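Extracellular protein containing a SCP domain (Bacillus anthracis, PDB 4IFA) is of unknown function but is an extracellular SCP-domain (CAP superfamily) protein, possibly involved in virulence and considered a vaccine candidate. Local coordinates at residues L52-G57 with A64-P69; D171-E176 with G310-L315; N260-F263 with S267-L270. All blocks are in the same frame, centred on the assembly; numbering follows the deposited sequence.

Contact 1 of 3, residues L52-G57 with A64-P69; sequences LNMIGG and AKWGEP
Met54, modelled as selenomethionine, reaches across to Lys65 and Trp66 and accounts for about half of the 126 Å² buried here. Its chain starts with CG anti to the carbonyl carbon (chi1 -47°) and then bends at chi2 and chi3, which keeps CG and SE beside the indole and turns CE toward Lys65. CG comes up against the benzo part of the indole, 3.7 Å from Trp66 CZ3. SE follows the same corner of the ring, 3.9 Å from CZ3 of Trp66 and 5.1 Å from the centre of the six-membered ring, approaching it obliquely. The terminal methyl CE lies 4.1 Å from Lys65 CB. Lys65 takes part through CB and CG; its ammonium end is held by a salt bridge to Asp49 and a hydrogen bond to Asn61. Tyr84 and Phe94 also meet Trp66 edge-to-face, and Phe94 touches Met54. From Met54 to Gly57 the chain reverses in a type II beta turn, with Gly57 N bonded to Met54 O. This is a Met-aromatic contact joining two short consecutive helices, 51-54 and 59-66, over the seven-stranded antiparallel sheet of the CAP-associated N-terminal region.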
ATOM      1  N   LEU A  52       7.188  14.932   1.536  1.00 21.96           N
ATOM      2  CA  LEU A  52       8.533  14.789   0.936  1.00 22.33           C
ATOM      3  C   LEU A  52       9.604  15.530   1.734  1.00 24.33           C
ATOM      4  O   LEU A  52      10.734  15.008   1.898  1.00 24.13           O
ATOM      5  CB  LEU A  52       8.554  15.216  -0.531  1.00 23.23           C
ATOM      6  CG  LEU A  52       9.913  15.159  -1.208  1.00 25.09           C
ATOM      7  CD1 LEU A  52      10.542  13.764  -1.132  1.00 26.29           C
ATOM      8  CD2 LEU A  52       9.699  15.584  -2.674  1.00 26.89           C
ATOM      9  N   ASN A  53       9.278  16.731   2.229  1.00 24.21           N
ATOM     10  CA  ASN A  53      10.212  17.529   3.055  1.00 25.93           C
ATOM     11  C   ASN A  53      10.672  16.772   4.298  1.00 25.54           C
ATOM     12  O   ASN A  53      11.738  17.073   4.842  1.00 26.70           O
ATOM     13  CB  ASN A  53       9.578  18.855   3.573  1.00 26.29           C
ATOM     14  CG  ASN A  53       9.314  19.922   2.505  1.00 30.28           C
ATOM     15  OD1 ASN A  53       8.455  20.808   2.740  1.00 30.70           O
ATOM     16  ND2 ASN A  53      10.045  19.902   1.384  1.00 31.69           N
HETATM   17  N   MSE A  54       9.865  15.820   4.775  1.00 24.56           N
HETATM   18  CA  MSE A  54      10.231  15.052   5.971  1.00 23.59           C
HETATM   19  C   MSE A  54      11.279  13.960   5.688  1.00 25.46           C
HETATM   20  O   MSE A  54      12.006  13.518   6.603  1.00 25.15           O
HETATM   21  CB  MSE A  54       8.994  14.423   6.598  1.00 22.17           C
HETATM   22  CG  MSE A  54       7.815  15.382   6.754  1.00 23.54           C
HETATM   23 SE   MSE A  54       8.246  16.906   7.872  1.00 31.04          SE
HETATM   24  CE  MSE A  54       8.432  15.844   9.201  1.00 27.55           C
ATOM     25  N   ILE A  55      11.368  13.522   4.438  1.00 25.56           N
ATOM     26  CA  ILE A  55      12.274  12.448   4.060  1.00 25.35           C
ATOM     27  C   ILE A  55      13.704  12.917   4.267  1.00 26.98           C
ATOM     28  O   ILE A  55      14.119  13.978   3.747  1.00 27.45           O
ATOM     29  CB  ILE A  55      12.075  11.968   2.591  1.00 26.26           C
ATOM     30  CG1 ILE A  55      10.639  11.527   2.296  1.00 25.88           C
ATOM     31  CG2 ILE A  55      13.048  10.820   2.275  1.00 27.61           C
ATOM     32  CD1 ILE A  55      10.203  10.272   3.011  1.00 25.16           C
ATOM     33  N   GLY A  56      14.455  12.140   5.052  1.00 27.89           N
ATOM     34  CA  GLY A  56      15.845  12.453   5.396  1.00 28.73           C
ATOM     35  C   GLY A  56      15.981  13.190   6.714  1.00 30.43           C
ATOM     36  O   GLY A  56      17.097  13.333   7.239  1.00 32.53           O
ATOM     37  N   GLY A  57      14.870  13.722   7.220  1.00 29.51           N
ATOM     38  CA  GLY A  57      14.845  14.438   8.482  1.00 30.10           C
ATOM     39  C   GLY A  57      14.730  13.455   9.638  1.00 29.91           C
ATOM     40  O   GLY A  57      14.546  12.234   9.434  1.00 30.18           O
ATOM     41  N   ALA A  64       7.239  16.619  15.791  1.00 33.16           N
ATOM     42  CA  ALA A  64       6.899  18.038  15.927  1.00 35.53           C
ATOM     43  C   ALA A  64       5.920  18.578  14.901  1.00 35.42           C
ATOM     44  O   ALA A  64       5.036  19.367  15.243  1.00 38.65           O
ATOM     45  CB  ALA A  64       8.185  18.884  15.854  1.00 36.78           C
ATOM     46  N   LYS A  65       6.102  18.164  13.645  1.00 34.72           N
ATOM     47  CA  LYS A  65       5.336  18.675  12.507  1.00 34.35           C
ATOM     48  C   LYS A  65       4.018  17.922  12.287  1.00 32.67           C
ATOM     49  O   LYS A  65       3.016  18.538  11.907  1.00 35.29           O
ATOM     50  CB  LYS A  65       6.196  18.602  11.231  1.00 33.48           C
ATOM     51  CG  LYS A  65       7.539  19.363  11.217  1.00 40.48           C
ATOM     52  CD  LYS A  65       7.388  20.814  11.007  1.00 43.37           C
ATOM     53  CE  LYS A  65       8.714  21.587  11.206  1.00 45.38           C
ATOM     54  NZ  LYS A  65       9.810  21.266  10.241  1.00 44.47           N
ATOM     55  N   TRP A  66       4.029  16.599  12.487  1.00 30.43           N
ATOM     56  CA  TRP A  66       2.840  15.734  12.276  1.00 29.33           C
ATOM     57  C   TRP A  66       2.084  15.262  13.516  1.00 29.95           C
ATOM     58  O   TRP A  66       0.962  14.751  13.406  1.00 29.48           O
ATOM     59  CB  TRP A  66       3.218  14.497  11.411  1.00 27.11           C
ATOM     60  CG  TRP A  66       2.618  14.509  10.040  1.00 23.17           C
ATOM     61  CD1 TRP A  66       1.473  13.883   9.654  1.00 24.87           C
ATOM     62  CD2 TRP A  66       3.110  15.210   8.884  1.00 22.95           C
ATOM     63  NE1 TRP A  66       1.221  14.150   8.362  1.00 22.97           N
ATOM     64  CE2 TRP A  66       2.205  14.945   7.838  1.00 22.25           C
ATOM     65  CE3 TRP A  66       4.231  16.004   8.619  1.00 26.99           C
ATOM     66  CZ2 TRP A  66       2.355  15.482   6.554  1.00 25.55           C
ATOM     67  CZ3 TRP A  66       4.388  16.521   7.336  1.00 26.26           C
ATOM     68  CH2 TRP A  66       3.470  16.243   6.327  1.00 26.32           C
ATOM     69  N   GLY A  67       2.676  15.406  14.702  1.00 30.33           N
ATOM     70  CA  GLY A  67       2.086  14.900  15.947  1.00 31.37           C
ATOM     71  C   GLY A  67       2.341  13.402  16.122  1.00 29.80           C
ATOM     72  O   GLY A  67       3.056  12.788  15.323  1.00 28.23           O
ATOM     73  N   GLU A  68       1.764  12.806  17.155  1.00 30.45           N
ATOM     74  CA  GLU A  68       1.936  11.390  17.414  1.00 30.93           C
ATOM     75  C   GLU A  68       1.142  10.606  16.375  1.00 29.60           C
ATOM     76  O   GLU A  68       0.004  10.974  16.056  1.00 29.46           O
ATOM     77  CB  GLU A  68       1.456  10.996  18.823  1.00 31.46           C
ATOM     78  CG  GLU A  68       2.347  11.422  19.996  1.00 35.71           C
ATOM     79  CD  GLU A  68       3.647  10.607  20.148  1.00 39.28           C
ATOM     80  OE1 GLU A  68       3.837   9.569  19.469  1.00 40.99           O
ATOM     81  OE2 GLU A  68       4.496  11.013  20.993  1.00 43.11           O
ATOM     82  N   PRO A  69       1.756   9.549  15.803  1.00 28.41           N
ATOM     83  CA  PRO A  69       1.011   8.713  14.891  1.00 26.29           C
ATOM     84  C   PRO A  69      -0.076   7.922  15.629  1.00 26.88           C
ATOM     85  O   PRO A  69      -0.023   7.769  16.857  1.00 28.44           O
ATOM     86  CB  PRO A  69       2.074   7.749  14.366  1.00 25.35           C
ATOM     87  CG  PRO A  69       3.072   7.647  15.429  1.00 27.47           C
ATOM     88  CD  PRO A  69       3.070   8.966  16.143  1.00 28.26           C
TER

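Contact 2 of 3, residues D171-E176 with G310-L315; sequences DHFTHE and GHRKNL
Arg312 reaches out from helix 309-315 and grips Asp171 end-on, with both terminal nitrogens on one carboxylate oxygen. NH1 of Arg312 lies 2.8 Å from Asp171 OD2, and NH2 of Arg312 is 3.0 Å from the same oxygen. OD2 sits at the edge of the guanidinium, close to its plane. NH2 meets its syn lone pair, while NH1 comes from the syn side but 32° out of the carboxylate plane; the carboxylate and guanidinium planes are 82° apart. The arginine spans the gap because its chain is fully extended from CG to NE, with CG anti to the backbone N (chi1 -178°). NH1 has a second acceptor in Leu306 O. Phe173 slides along the arginine in the opposite direction: CD2 of Phe173 lies over one face of the guanidinium, toward its rim, 3.6 Å from Arg312 NH1, while NH1 itself sits at the edge of the phenyl ring. The methyl CG2 of Thr174 touches NH2 of Arg312 at 3.7 Å. The other oxygen of Asp171 works inside its own loop. OD1 accepts from Phe173 N at 2.9 Å and from Thr174 N at 3.1 Å, the latter from above the carboxylate plane, which fixes the carboxylate's rotation. An Asx turn at a hairpin closed by a G1 beta bulge is thus tied by a salt bridge to a helix of the Cysteine-rich secretory protein family region.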
ATOM      1  N   ASP A 171      -4.144   4.132 -10.866  1.00 19.68           N
ATOM      2  CA  ASP A 171      -5.236   3.270 -11.261  1.00 19.55           C
ATOM      3  C   ASP A 171      -5.249   3.379 -12.783  1.00 20.47           C
ATOM      4  O   ASP A 171      -5.618   4.423 -13.322  1.00 21.15           O
ATOM      5  CB  ASP A 171      -6.530   3.819 -10.657  1.00 19.87           C
ATOM      6  CG  ASP A 171      -7.743   3.027 -11.080  1.00 19.25           C
ATOM      7  OD1 ASP A 171      -7.763   2.472 -12.207  1.00 20.63           O
ATOM      8  OD2 ASP A 171      -8.671   2.895 -10.244  1.00 21.44           O
ATOM      9  N   HIS A 172      -4.778   2.347 -13.472  1.00 20.33           N
ATOM     10  CA  HIS A 172      -4.656   2.433 -14.951  1.00 20.28           C
ATOM     11  C   HIS A 172      -5.989   2.427 -15.632  1.00 22.36           C
ATOM     12  O   HIS A 172      -6.068   2.745 -16.836  1.00 25.58           O
ATOM     13  CB  HIS A 172      -3.759   1.350 -15.563  1.00 22.21           C
ATOM     14  CG  HIS A 172      -4.449   0.059 -15.855  1.00 22.70           C
ATOM     15  ND1 HIS A 172      -4.646  -0.919 -14.904  1.00 25.03           N
ATOM     16  CD2 HIS A 172      -4.955  -0.437 -17.013  1.00 24.43           C
ATOM     17  CE1 HIS A 172      -5.263  -1.948 -15.456  1.00 25.31           C
ATOM     18  NE2 HIS A 172      -5.455  -1.688 -16.744  1.00 29.76           N
ATOM     19  N   PHE A 173      -7.055   2.032 -14.934  1.00 22.42           N
ATOM     20  CA  PHE A 173      -8.401   2.026 -15.578  1.00 22.08           C
ATOM     21  C   PHE A 173      -8.950   3.451 -15.644  1.00 22.94           C
ATOM     22  O   PHE A 173      -9.627   3.800 -16.609  1.00 25.78           O
ATOM     23  CB  PHE A 173      -9.386   1.128 -14.817  1.00 22.06           C
ATOM     24  CG  PHE A 173      -9.000  -0.330 -14.819  1.00 22.76           C
ATOM     25  CD1 PHE A 173      -9.075  -1.070 -15.974  1.00 25.31           C
ATOM     26  CD2 PHE A 173      -8.633  -0.970 -13.642  1.00 23.82           C
ATOM     27  CE1 PHE A 173      -8.754  -2.408 -15.984  1.00 27.17           C
ATOM     28  CE2 PHE A 173      -8.309  -2.318 -13.647  1.00 24.47           C
ATOM     29  CZ  PHE A 173      -8.369  -3.030 -14.798  1.00 26.02           C
ATOM     30  N   THR A 174      -8.657   4.257 -14.632  1.00 21.40           N
ATOM     31  CA  THR A 174      -9.110   5.648 -14.623  1.00 22.45           C
ATOM     32  C   THR A 174      -7.998   6.612 -15.021  1.00 22.69           C
ATOM     33  O   THR A 174      -8.279   7.808 -15.265  1.00 23.41           O
ATOM     34  CB  THR A 174      -9.645   6.067 -13.279  1.00 21.43           C
ATOM     35  OG1 THR A 174      -8.590   5.976 -12.315  1.00 20.96           O
ATOM     36  CG2 THR A 174     -10.827   5.139 -12.843  1.00 25.70           C
ATOM     37  N   HIS A 175      -6.771   6.101 -15.153  1.00 22.16           N
ATOM     38  CA  HIS A 175      -5.577   6.883 -15.514  1.00 22.72           C
ATOM     39  C   HIS A 175      -5.220   7.939 -14.474  1.00 22.58           C
ATOM     40  O   HIS A 175      -4.615   8.958 -14.820  1.00 24.50           O
ATOM     41  CB  HIS A 175      -5.726   7.520 -16.895  1.00 26.15           C
ATOM     42  CG  HIS A 175      -6.136   6.559 -17.940  1.00 28.20           C
ATOM     43  ND1 HIS A 175      -5.274   5.640 -18.500  1.00 30.90           N
ATOM     44  CD2 HIS A 175      -7.345   6.339 -18.502  1.00 32.59           C
ATOM     45  CE1 HIS A 175      -5.931   4.923 -19.395  1.00 32.90           C
ATOM     46  NE2 HIS A 175      -7.193   5.316 -19.406  1.00 34.94           N
ATOM     47  N   GLU A 176      -5.575   7.726 -13.218  1.00 20.69           N
ATOM     48  CA  GLU A 176      -5.334   8.709 -12.169  1.00 20.66           C
ATOM     49  C   GLU A 176      -4.340   8.278 -11.117  1.00 18.76           C
ATOM     50  O   GLU A 176      -4.282   7.112 -10.705  1.00 18.14           O
ATOM     51  CB  GLU A 176      -6.683   9.107 -11.520  1.00 21.14           C
ATOM     52  CG  GLU A 176      -7.558   9.860 -12.507  1.00 24.27           C
ATOM     53  CD  GLU A 176      -8.907  10.351 -11.983  1.00 30.26           C
ATOM     54  OE1 GLU A 176      -9.181  10.228 -10.789  1.00 31.65           O
ATOM     55  OE2 GLU A 176      -9.664  10.905 -12.823  1.00 31.69           O
ATOM     56  N   GLY A 310     -10.930  -8.452 -12.139  1.00 23.97           N
ATOM     57  CA  GLY A 310     -11.667  -9.351 -11.256  1.00 23.92           C
ATOM     58  C   GLY A 310     -11.574  -8.977  -9.801  1.00 23.08           C
ATOM     59  O   GLY A 310     -12.550  -9.090  -9.021  1.00 25.52           O
ATOM     60  N   HIS A 311     -10.392  -8.552  -9.407  1.00 22.06           N
ATOM     61  CA  HIS A 311     -10.171  -8.177  -8.020  1.00 19.54           C
ATOM     62  C   HIS A 311     -10.841  -6.842  -7.697  1.00 19.88           C
ATOM     63  O   HIS A 311     -11.376  -6.599  -6.609  1.00 19.14           O
ATOM     64  CB  HIS A 311      -8.675  -8.109  -7.728  1.00 19.69           C
ATOM     65  CG  HIS A 311      -7.958  -9.393  -7.990  1.00 20.54           C
ATOM     66  ND1 HIS A 311      -7.498  -9.764  -9.230  1.00 22.02           N
ATOM     67  CD2 HIS A 311      -7.607 -10.388  -7.143  1.00 22.84           C
ATOM     68  CE1 HIS A 311      -6.904 -10.943  -9.143  1.00 24.20           C
ATOM     69  NE2 HIS A 311      -6.934 -11.334  -7.877  1.00 23.83           N
ATOM     70  N   ARG A 312     -10.748  -5.923  -8.655  1.00 19.69           N
ATOM     71  CA  ARG A 312     -11.396  -4.612  -8.565  1.00 19.81           C
ATOM     72  C   ARG A 312     -12.894  -4.725  -8.355  1.00 19.64           C
ATOM     73  O   ARG A 312     -13.493  -3.938  -7.622  1.00 20.70           O
ATOM     74  CB  ARG A 312     -11.069  -3.806  -9.831  1.00 20.07           C
ATOM     75  CG  ARG A 312     -11.614  -2.390  -9.896  1.00 21.74           C
ATOM     76  CD  ARG A 312     -11.363  -1.868 -11.314  1.00 22.07           C
ATOM     77  NE  ARG A 312     -11.697  -0.448 -11.471  1.00 24.11           N
ATOM     78  CZ  ARG A 312     -10.901   0.537 -11.068  1.00 20.33           C
ATOM     79  NH1 ARG A 312      -9.744   0.284 -10.451  1.00 20.81           N
ATOM     80  NH2 ARG A 312     -11.265   1.797 -11.246  1.00 22.25           N
ATOM     81  N   LYS A 313     -13.524  -5.706  -9.014  1.00 21.04           N
ATOM     82  CA  LYS A 313     -14.955  -5.940  -8.825  1.00 23.20           C
ATOM     83  C   LYS A 313     -15.278  -6.133  -7.336  1.00 22.36           C
ATOM     84  O   LYS A 313     -16.283  -5.602  -6.867  1.00 23.20           O
ATOM     85  CB  LYS A 313     -15.481  -7.108  -9.696  1.00 25.16           C
ATOM     86  CG  LYS A 313     -15.514  -6.768 -11.178  1.00 32.40           C
ATOM     87  CD  LYS A 313     -16.191  -7.775 -12.084  1.00 39.17           C
ATOM     88  CE  LYS A 313     -15.935  -7.365 -13.562  1.00 43.00           C
ATOM     89  NZ  LYS A 313     -16.232  -5.926 -13.877  1.00 44.68           N
ATOM     90  N   ASN A 314     -14.441  -6.877  -6.585  1.00 20.67           N
ATOM     91  CA  ASN A 314     -14.720  -7.067  -5.169  1.00 20.71           C
ATOM     92  C   ASN A 314     -14.506  -5.775  -4.385  1.00 20.18           C
ATOM     93  O   ASN A 314     -15.343  -5.391  -3.562  1.00 21.56           O
ATOM     94  CB  ASN A 314     -13.873  -8.184  -4.563  1.00 20.29           C
ATOM     95  CG  ASN A 314     -14.272  -9.550  -5.025  1.00 22.36           C
ATOM     96  OD1 ASN A 314     -15.473  -9.851  -5.178  1.00 23.22           O
ATOM     97  ND2 ASN A 314     -13.281 -10.400  -5.228  1.00 21.60           N
ATOM     98  N   LEU A 315     -13.421  -5.057  -4.696  1.00 19.60           N
ATOM     99  CA  LEU A 315     -13.170  -3.774  -4.040  1.00 19.88           C
ATOM    100  C   LEU A 315     -14.318  -2.810  -4.161  1.00 20.43           C
ATOM    101  O   LEU A 315     -14.642  -2.080  -3.238  1.00 20.79           O
ATOM    102  CB  LEU A 315     -11.932  -3.102  -4.637  1.00 18.93           C
ATOM    103  CG  LEU A 315     -10.606  -3.787  -4.343  1.00 18.37           C
ATOM    104  CD1 LEU A 315      -9.496  -3.157  -5.212  1.00 19.75           C
ATOM    105  CD2 LEU A 315     -10.167  -3.733  -2.878  1.00 20.43           C
TER

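Contact 3 of 3, residues N260-F263 with S267-L270; sequences NNYF and SPTL
Tyr262 lies with one ring face against Pro268, in a CH-pi contact just after a Schellman motif, at Asn261, ends helix 244-260; the other partner, Ser267, opens an ST motif. The tight part is centred on the ring. CD of Pro268 stands 3.6 Å from the centroid of the Tyr262 ring and only 9° off its normal, so this one methylene is nearly equidistant from all six ring carbons; CE2 and CZ of Tyr262 are each 3.7 Å from Pro268 CD. What puts the ring there is a first torsion that sets Tyr262 CG between its backbone N and its carbonyl carbon (chi1 80°). At the phenol end the packing stays close against Ser267, which is buried: Tyr262 OH is 3.3 Å from Ser267 CB. The two hydroxyls are not bonded to each other, but each hydrogen-bonds to OD2 of Asp256. Both residues of the loop are thereby bonded to one carboxylate oxygen of helix 244-260, whose His253 and Met257 also touch the tyrosine.

Away from the ring the contact soon thins out. Where Ser267 is buried, Pro268 is exposed and meets the tyrosine through CD alone, and the exposed side chains of Asn260 and Thr269 stay clear of the opposite segment. A diethylene glycol molecule, probably from the crystallisation liquor, makes a weak hydrogen bond with Tyr262 O. Within 267-270 the serine hydroxyl does a second job, turning the chain by accepting from backbone nitrogens ahead of it: a weak bond from Thr269 N, and a firmer one in which Leu270 N lies 2.9 Å from Ser267 OG.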
ATOM      1  N   ASN A 260       1.298 -25.089   1.703  1.00 26.81           N
ATOM      2  CA  ASN A 260       0.993 -26.144   0.743  1.00 26.93           C
ATOM      3  C   ASN A 260       1.232 -25.825  -0.718  1.00 26.59           C
ATOM      4  O   ASN A 260       0.799 -26.559  -1.609  1.00 27.98           O
ATOM      5  CB  ASN A 260      -0.432 -26.656   1.071  1.00 27.30           C
ATOM      6  CG  ASN A 260      -0.474 -27.330   2.427  1.00 30.40           C
ATOM      7  OD1 ASN A 260       0.284 -28.258   2.681  1.00 32.99           O
ATOM      8  ND2 ASN A 260      -1.314 -26.812   3.333  1.00 33.07           N
ATOM      9  N   ASN A 261       1.974 -24.742  -0.966  1.00 26.83           N
ATOM     10  CA  ASN A 261       2.477 -24.480  -2.316  1.00 25.41           C
ATOM     11  C   ASN A 261       1.446 -24.463  -3.425  1.00 26.86           C
ATOM     12  O   ASN A 261       1.612 -25.098  -4.466  1.00 28.89           O
ATOM     13  CB  ASN A 261       3.625 -25.433  -2.595  1.00 28.54           C
ATOM     14  CG  ASN A 261       4.759 -25.165  -1.681  1.00 27.98           C
ATOM     15  OD1 ASN A 261       5.534 -24.246  -1.931  1.00 30.57           O
ATOM     16  ND2 ASN A 261       4.858 -25.930  -0.592  1.00 30.09           N
ATOM     17  N   TYR A 262       0.372 -23.708  -3.160  1.00 26.74           N
ATOM     18  CA  TYR A 262      -0.658 -23.476  -4.175  1.00 26.98           C
ATOM     19  C   TYR A 262      -1.152 -22.032  -4.048  1.00 24.95           C
ATOM     20  O   TYR A 262      -0.880 -21.335  -3.080  1.00 25.39           O
ATOM     21  CB  TYR A 262      -1.799 -24.486  -4.059  1.00 26.63           C
ATOM     22  CG  TYR A 262      -2.795 -24.134  -2.973  1.00 26.73           C
ATOM     23  CD1 TYR A 262      -3.933 -23.408  -3.287  1.00 25.08           C
ATOM     24  CD2 TYR A 262      -2.581 -24.492  -1.640  1.00 26.78           C
ATOM     25  CE1 TYR A 262      -4.838 -23.042  -2.309  1.00 24.95           C
ATOM     26  CE2 TYR A 262      -3.485 -24.138  -0.646  1.00 27.47           C
ATOM     27  CZ  TYR A 262      -4.607 -23.389  -0.994  1.00 24.27           C
ATOM     28  OH  TYR A 262      -5.538 -23.012  -0.039  1.00 24.89           O
ATOM     29  N   PHE A 263      -1.849 -21.589  -5.080  1.00 25.62           N
ATOM     30  CA  PHE A 263      -2.407 -20.251  -5.102  1.00 23.80           C
ATOM     31  C   PHE A 263      -3.739 -20.382  -5.810  1.00 23.91           C
ATOM     32  O   PHE A 263      -3.795 -20.534  -7.036  1.00 25.78           O
ATOM     33  CB  PHE A 263      -1.470 -19.264  -5.801  1.00 23.86           C
ATOM     34  CG  PHE A 263      -1.986 -17.832  -5.789  1.00 22.89           C
ATOM     35  CD1 PHE A 263      -1.631 -16.987  -4.771  1.00 24.92           C
ATOM     36  CD2 PHE A 263      -2.813 -17.377  -6.789  1.00 25.73           C
ATOM     37  CE1 PHE A 263      -2.092 -15.668  -4.772  1.00 25.56           C
ATOM     38  CE2 PHE A 263      -3.278 -16.047  -6.784  1.00 25.85           C
ATOM     39  CZ  PHE A 263      -2.906 -15.234  -5.766  1.00 23.27           C
ATOM     40  N   SER A 267      -8.986 -24.418  -1.567  1.00 26.35           N
ATOM     41  CA  SER A 267      -7.967 -25.179  -0.844  1.00 27.29           C
ATOM     42  C   SER A 267      -8.119 -26.665  -1.140  1.00 28.43           C
ATOM     43  O   SER A 267      -9.191 -27.219  -0.908  1.00 29.98           O
ATOM     44  CB  SER A 267      -8.080 -24.970   0.652  1.00 26.84           C
ATOM     45  OG  SER A 267      -7.275 -25.916   1.326  1.00 27.89           O
ATOM     46  N   PRO A 268      -7.036 -27.344  -1.567  1.00 28.71           N
ATOM     47  CA  PRO A 268      -7.139 -28.767  -1.838  1.00 31.12           C
ATOM     48  C   PRO A 268      -7.656 -29.546  -0.624  1.00 32.53           C
ATOM     49  O   PRO A 268      -8.352 -30.563  -0.800  1.00 36.66           O
ATOM     50  CB  PRO A 268      -5.691 -29.157  -2.209  1.00 30.02           C
ATOM     51  CG  PRO A 268      -5.110 -27.909  -2.781  1.00 29.24           C
ATOM     52  CD  PRO A 268      -5.716 -26.811  -1.957  1.00 28.41           C
ATOM     53  N   THR A 269      -7.323 -29.102   0.591  1.00 32.06           N
ATOM     54  CA  THR A 269      -7.748 -29.825   1.812  1.00 33.70           C
ATOM     55  C   THR A 269      -8.857 -29.165   2.652  1.00 33.33           C
ATOM     56  O   THR A 269      -9.579 -29.861   3.385  1.00 35.10           O
ATOM     57  CB  THR A 269      -6.569 -30.032   2.771  1.00 33.89           C
ATOM     58  OG1 THR A 269      -6.052 -28.775   3.216  1.00 34.55           O
ATOM     59  CG2 THR A 269      -5.454 -30.865   2.092  1.00 34.33           C
ATOM     60  N   LEU A 270      -9.012 -27.851   2.550  1.00 31.78           N
ATOM     61  CA  LEU A 270      -9.970 -27.108   3.385  1.00 31.71           C
ATOM     62  C   LEU A 270     -11.163 -26.479   2.663  1.00 31.66           C
ATOM     63  O   LEU A 270     -11.987 -25.800   3.302  1.00 32.13           O
ATOM     64  CB  LEU A 270      -9.234 -26.069   4.218  1.00 31.14           C
ATOM     65  CG  LEU A 270      -8.259 -26.675   5.232  1.00 33.39           C
ATOM     66  CD1 LEU A 270      -7.161 -25.689   5.665  1.00 33.17           C
ATOM     67  CD2 LEU A 270      -8.973 -27.274   6.435  1.00 37.36           C
TER

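Contact 1 closes first along the chain, wholly within the CAP-associated N-terminal region, and contact 3 falls wholly within the Cysteine-rich secretory protein family region. Contact 2 joins the two: its hairpin connects strands 164-171 and 176-183 of the seven-stranded sheet on which contact 1 rests, while its helix belongs with the later region. Contact 3 lies in sequence between the two halves of contact 2, and their nearest atoms are about 6 Å apart without touching. Contact 1 stands off, its centre 31 Å from that of contact 2 and 43 Å from that of contact 3. Contacts 1 and 3 are local to their own regions, whereas contact 2 is the one of the three that spans both.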